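Local coordinates for RNA-binding protein HI_1333 (Haemophilus influenzae, PDB 1JO0) that probably binds RNA, as a small single-domain member of the CRS1/YhbY (CRM) family, though its precise cellular role is not established, at residues Leu18-Met23 and Leu46-Val51; Thr70-Val75 and Leu82-Pro87. One frame throughout, in Å; residues are numbered along the deposited sequence. Where two conformers were deposited one is given.

Interaction 1: residues Leu18-Met23 and Leu46-Val51; sequences LNPVVM and LIKVKV
With CG anti to its carbonyl carbon (chi1 -87°) and the chain extended beyond it, K48 runs its methylenes past P20 to L18, where NZ gives a hydrogen bond of 2.8 Å to L18 O. The two segments carry the parallel strands of a beta-alpha-beta unit whose helix is 31-44, within the CRM fold. A long, flexible lysine suits this place: its aliphatic part lies against the loop, while the ammonium also makes a hydrogen bond to a glycerol, probably from the crystallisation liquor, and a weak one to A15 O. V22 pairs with V49 and M23 with K50, and K50 N donates almost straight to V22 O (2.9 Å, 171° at the hydrogen). Before this pairing the loop crosses over K48, where a water accepts from K48 N and donates to N19 O, bridging backbones that do not bond directly there. The beta-branched V21 lays CG2 across I47 at about a right angle, 3.9 Å from I47 CB, and both touch A40 of the helix. V22, which reaches I37, and V49 put compact apolar groups on the helix-covered face. Just ahead of the paired residues, V21 N donates to K48 O at 3.1 Å.

Interaction 2: residues Thr70-Val75 and Leu82-Pro87; sequences TKAAQV and LVLYRP
An arginine reaches back to the end of a helix: R86 NH1 donates to T70 O over 2.8 Å, meeting a lone pair in the carbonyl plane, with the oxygen only 3° out of the guanidinium plane. This clasp lies at the open end of a beta hairpin, strands 73-78 and 81-85, within the CRM fold. The R86 chain is extended as far as CD and then bends at chi3 (69°), which turns the guanidinium edge to the carbonyl; its NH2 forms a salt bridge with E38, so one planar group links two helices. T70 OG1 accepts from A72 N in an ST turn and also bonds to I66 O, a double use that suits a short hydroxyl side chain where the helix gives way to the strand. A73 and Y85 form an antiparallel hydrogen-bonded pair, with A73 N 2.8 Å from Y85 O and Y85 N 3.0 Å from A73 O. The small A72 fits its CB against L84 CB (4.2 Å). V75 crosses V83 obliquely, V75 CB lying 3.7 Å from V83 CG1, both being compact beta-branched residues that face helix 5-15. V75 CG2 packs on the base of the tyrosine side chain, 3.8 Å from Y85 CB.

From the N terminus, helix 5-15 leads into 18-23, and interaction 1 closes the first loop when the chain returns through helix 31-44 as strand 46-51. Helix 56-70 follows, and interaction 2 then closes a much shorter loop, the hairpin. The two loops are in series, neither nested nor crossed. They meet inside one mixed sheet of order 22-24, 46-51, 81-85, 73-78, where the second strand of each contact is central and the first lies at an edge. The seam is antiparallel: V49 N to L82 O (2.8 Å) and L84 N to I47 O (2.9 Å) are probable hydrogen bonds, and L46 CD1 packs on V83 CG1. Thus the beta-alpha-beta unit and the hairpin become one sheet.

Interaction 1: residues Leu18-Met23 and Leu46-Val51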
loop_
_atom_site.group_PDB
_atom_site.type_symbol
_atom_site.label_atom_id
_atom_site.label_comp_id
_atom_site.label_asym_id
_atom_site.label_seq_id
_atom_site.Cartn_x
_atom_site.Cartn_y
_atom_site.Cartn_z
ATOM N N LEU A 18 9.001 8.491 -0.388
ATOM C CA LEU A 18 9.205 7.176 0.205
ATOM C C LEU A 18 9.706 6.193 -0.827
ATOM O O LEU A 18 9.382 6.259 -2.015
ATOM C CB LEU A 18 7.921 6.634 0.864
ATOM C CG LEU A 18 7.337 7.569 1.948
ATOM C CD1 LEU A 18 6.058 6.964 2.465
ATOM C CD2 LEU A 18 8.386 7.840 3.011
ATOM N N ASN A 19 10.537 5.256 -0.355
ATOM C CA ASN A 19 10.932 4.114 -1.142
ATOM C C ASN A 19 10.022 2.923 -0.853
ATOM O O ASN A 19 9.492 2.821 0.252
ATOM C CB ASN A 19 12.344 3.653 -0.794
ATOM C CG ASN A 19 13.357 4.677 -1.252
ATOM O OD1 ASN A 19 13.250 5.249 -2.349
ATOM N ND2 ASN A 19 14.289 4.889 -0.375
ATOM N N PRO A 20 9.876 1.992 -1.761
ATOM C CA PRO A 20 9.157 0.754 -1.434
ATOM C C PRO A 20 9.746 0.044 -0.207
ATOM O O PRO A 20 10.954 -0.056 -0.076
ATOM C CB PRO A 20 9.373 -0.087 -2.692
ATOM C CG PRO A 20 9.660 0.848 -3.787
ATOM C CD PRO A 20 10.372 2.011 -3.159
ATOM N N VAL A 21 8.914 -0.449 0.690
ATOM C CA VAL A 21 9.298 -1.268 1.830
ATOM C C VAL A 21 8.943 -2.751 1.662
ATOM O O VAL A 21 9.342 -3.531 2.527
ATOM C CB VAL A 21 8.708 -0.670 3.132
ATOM C CG1 VAL A 21 9.369 0.681 3.423
ATOM C CG2 VAL A 21 7.196 -0.488 3.102
ATOM N N VAL A 22 8.214 -3.129 0.620
ATOM C CA VAL A 22 7.928 -4.518 0.302
ATOM C C VAL A 22 8.075 -4.669 -1.206
ATOM O O VAL A 22 7.631 -3.795 -1.955
ATOM C CB VAL A 22 6.514 -4.952 0.740
ATOM C CG1 VAL A 22 6.226 -6.411 0.391
ATOM C CG2 VAL A 22 6.331 -4.698 2.237
ATOM N N MET A 23 8.646 -5.788 -1.589
ATOM C CA MET A 23 8.751 -6.076 -3.014
ATOM C C MET A 23 8.178 -7.474 -3.209
ATOM O O MET A 23 8.528 -8.388 -2.475
ATOM C CB MET A 23 10.181 -5.903 -3.519
ATOM C CG MET A 23 10.741 -4.485 -3.358
ATOM S SD MET A 23 12.147 -4.032 -4.380
ATOM C CE MET A 23 12.411 -5.521 -5.335
ATOM N N LEU A 46 1.575 4.443 5.995
ATOM C CA LEU A 46 1.692 4.743 4.558
ATOM C C LEU A 46 2.850 3.957 3.992
ATOM O O LEU A 46 3.968 4.117 4.481
ATOM C CB LEU A 46 1.939 6.213 4.320
ATOM C CG LEU A 46 2.088 6.671 2.865
ATOM C CD1 LEU A 46 0.816 6.407 2.069
ATOM C CD2 LEU A 46 2.471 8.126 2.830
ATOM N N ILE A 47 2.579 3.113 3.004
ATOM C CA ILE A 47 3.610 2.245 2.438
ATOM C C ILE A 47 3.540 2.225 0.905
ATOM O O ILE A 47 2.467 2.417 0.311
ATOM C CB ILE A 47 3.531 0.794 2.987
ATOM C CG1 ILE A 47 2.291 0.043 2.498
ATOM C CG2 ILE A 47 3.647 0.814 4.516
ATOM C CD1 ILE A 47 2.346 -1.429 2.853
ATOM N N LYS A 48 4.685 1.892 0.345
ATOM C CA LYS A 48 4.816 1.565 -1.081
ATOM C C LYS A 48 5.229 0.107 -1.229
ATOM O O LYS A 48 6.154 -0.348 -0.607
ATOM C CB LYS A 48 5.889 2.418 -1.694
ATOM C CG LYS A 48 5.474 3.747 -2.206
ATOM C CD LYS A 48 6.661 4.369 -2.990
ATOM C CE LYS A 48 6.232 5.691 -3.470
ATOM N NZ LYS A 48 7.396 6.442 -3.960
ATOM N N VAL A 49 4.495 -0.597 -2.093
ATOM C CA VAL A 49 4.726 -2.005 -2.382
ATOM C C VAL A 49 5.070 -2.072 -3.868
ATOM O O VAL A 49 4.335 -1.561 -4.725
ATOM C CB VAL A 49 3.480 -2.875 -2.097
ATOM C CG1 VAL A 49 3.720 -4.326 -2.474
ATOM C CG2 VAL A 49 3.075 -2.740 -0.644
ATOM N N LYS A 50 6.206 -2.657 -4.193
ATOM C CA LYS A 50 6.649 -2.792 -5.565
ATOM C C LYS A 50 6.116 -4.096 -6.141
ATOM O O LYS A 50 6.277 -5.155 -5.531
ATOM C CB LYS A 50 8.179 -2.737 -5.694
ATOM C CG LYS A 50 8.689 -2.573 -7.116
ATOM C CD LYS A 50 10.192 -2.271 -7.113
ATOM C CE LYS A 50 10.817 -2.424 -8.481
ATOM N NZ LYS A 50 11.229 -1.150 -9.110
ATOM N N VAL A 51 5.482 -4.001 -7.311
ATOM C CA VAL A 51 4.878 -5.116 -7.994
ATOM C C VAL A 51 5.383 -5.137 -9.441
ATOM O O VAL A 51 4.679 -4.899 -10.405
ATOM C CB VAL A 51 3.342 -5.097 -7.932
ATOM C CG1 VAL A 51 2.771 -6.420 -8.414
ATOM C CG2 VAL A 51 2.894 -4.774 -6.512
HETATM O O HOH W 1 7.086 2.688 1.629
#

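Interaction 2: residues Thr70-Val75 and Leu82-Pro87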
loop_
_atom_site.group_PDB
_atom_site.type_symbol
_atom_site.label_atom_id
_atom_site.label_comp_id
_atom_site.label_asym_id
_atom_site.label_seq_id
_atom_site.Cartn_x
_atom_site.Cartn_y
_atom_site.Cartn_z
ATOM N N THR A 70 -5.899 -6.877 4.185
ATOM C CA THR A 70 -5.330 -5.883 5.102
ATOM C C THR A 70 -6.288 -4.749 5.467
ATOM O O THR A 70 -6.062 -4.054 6.459
ATOM C CB THR A 70 -4.084 -5.207 4.525
ATOM O OG1 THR A 70 -4.429 -4.374 3.393
ATOM C CG2 THR A 70 -2.978 -6.179 4.132
ATOM N N LYS A 71 -7.327 -4.525 4.666
ATOM C CA LYS A 71 -8.239 -3.394 4.832
ATOM C C LYS A 71 -7.573 -2.042 4.656
ATOM O O LYS A 71 -8.129 -1.003 5.044
ATOM C CB LYS A 71 -8.970 -3.461 6.175
ATOM C CG LYS A 71 -9.411 -4.858 6.525
ATOM C CD LYS A 71 -10.179 -5.592 5.466
ATOM C CE LYS A 71 -10.699 -6.876 6.118
ATOM N NZ LYS A 71 -9.650 -7.920 6.347
ATOM N N ALA A 72 -6.383 -2.027 4.025
ATOM C CA ALA A 72 -5.752 -0.786 3.650
ATOM C C ALA A 72 -6.507 -0.106 2.513
ATOM O O ALA A 72 -7.165 -0.783 1.702
ATOM C CB ALA A 72 -4.297 -1.005 3.249
ATOM N N ALA A 73 -6.386 1.203 2.464
ATOM C CA ALA A 73 -6.816 2.026 1.367
ATOM C C ALA A 73 -5.784 2.067 0.254
ATOM O O ALA A 73 -4.599 2.218 0.502
ATOM C CB ALA A 73 -7.106 3.466 1.799
ATOM N N GLN A 74 -6.256 2.030 -0.991
ATOM C CA GLN A 74 -5.409 2.329 -2.143
ATOM C C GLN A 74 -5.278 3.826 -2.294
ATOM O O GLN A 74 -6.265 4.548 -2.466
ATOM C CB GLN A 74 -6.078 1.778 -3.379
ATOM C CG GLN A 74 -6.399 0.321 -3.352
ATOM C CD GLN A 74 -7.335 -0.147 -4.448
ATOM O OE1 GLN A 74 -8.438 -0.689 -4.218
ATOM N NE2 GLN A 74 -6.840 0.081 -5.660
ATOM N N VAL A 75 -4.044 4.297 -2.203
ATOM C CA VAL A 75 -3.764 5.690 -2.406
ATOM C C VAL A 75 -3.438 5.992 -3.867
ATOM O O VAL A 75 -3.940 6.997 -4.362
ATOM C CB VAL A 75 -2.636 6.147 -1.478
ATOM C CG1 VAL A 75 -2.189 7.571 -1.771
ATOM C CG2 VAL A 75 -3.056 5.960 -0.000
ATOM N N LEU A 82 2.407 0.233 -5.843
ATOM C CA LEU A 82 1.156 0.382 -5.124
ATOM C C LEU A 82 1.382 1.177 -3.844
ATOM O O LEU A 82 2.169 0.746 -3.014
ATOM C CB LEU A 82 0.604 -0.963 -4.677
ATOM C CG LEU A 82 0.443 -2.089 -5.705
ATOM C CD1 LEU A 82 -0.183 -3.291 -5.019
ATOM C CD2 LEU A 82 -0.343 -1.592 -6.893
ATOM N N VAL A 83 0.667 2.270 -3.667
ATOM C CA VAL A 83 0.756 3.053 -2.448
ATOM C C VAL A 83 -0.498 2.759 -1.621
ATOM O O VAL A 83 -1.627 2.868 -2.149
ATOM C CB VAL A 83 0.843 4.548 -2.762
ATOM C CG1 VAL A 83 1.002 5.314 -1.446
ATOM C CG2 VAL A 83 1.991 4.889 -3.737
ATOM N N LEU A 84 -0.312 2.361 -0.381
ATOM C CA LEU A 84 -1.382 1.888 0.491
ATOM C C LEU A 84 -1.335 2.619 1.833
ATOM O O LEU A 84 -0.234 3.011 2.259
ATOM C CB LEU A 84 -1.275 0.405 0.735
ATOM C CG LEU A 84 -1.311 -0.521 -0.464
ATOM C CD1 LEU A 84 -0.746 -1.883 -0.118
ATOM C CD2 LEU A 84 -2.734 -0.643 -0.932
ATOM N N TYR A 85 -2.463 2.733 2.495
ATOM C CA TYR A 85 -2.514 3.377 3.802
ATOM C C TYR A 85 -3.482 2.685 4.731
ATOM O O TYR A 85 -4.613 2.398 4.327
ATOM C CB TYR A 85 -2.888 4.853 3.681
ATOM C CG TYR A 85 -3.129 5.554 4.993
ATOM C CD1 TYR A 85 -2.072 6.068 5.752
ATOM C CD2 TYR A 85 -4.408 5.740 5.510
ATOM C CE1 TYR A 85 -2.319 6.713 6.959
ATOM C CE2 TYR A 85 -4.645 6.384 6.697
ATOM C CZ TYR A 85 -3.603 6.874 7.425
ATOM O OH TYR A 85 -3.833 7.525 8.606
ATOM N N ARG A 86 -3.062 2.460 5.979
ATOM C CA ARG A 86 -4.013 2.024 6.993
ATOM C C ARG A 86 -3.685 2.746 8.312
ATOM O O ARG A 86 -2.496 2.735 8.669
ATOM C CB ARG A 86 -3.940 0.532 7.213
ATOM C CG ARG A 86 -5.052 -0.038 8.070
ATOM C CD ARG A 86 -4.949 -1.538 8.177
ATOM N NE ARG A 86 -3.814 -1.998 8.947
ATOM C CZ ARG A 86 -3.318 -3.228 8.935
ATOM N NH1 ARG A 86 -3.825 -4.178 8.148
ATOM N NH2 ARG A 86 -2.278 -3.482 9.727
ATOM N N PRO A 87 -4.650 3.337 8.981
ATOM C CA PRO A 87 -4.327 4.067 10.207
ATOM C C PRO A 87 -3.953 3.119 11.338
ATOM O O PRO A 87 -4.452 2.010 11.422
ATOM C CB PRO A 87 -5.627 4.824 10.500
ATOM C CG PRO A 87 -6.695 3.955 9.908
ATOM C CD PRO A 87 -6.080 3.383 8.661
#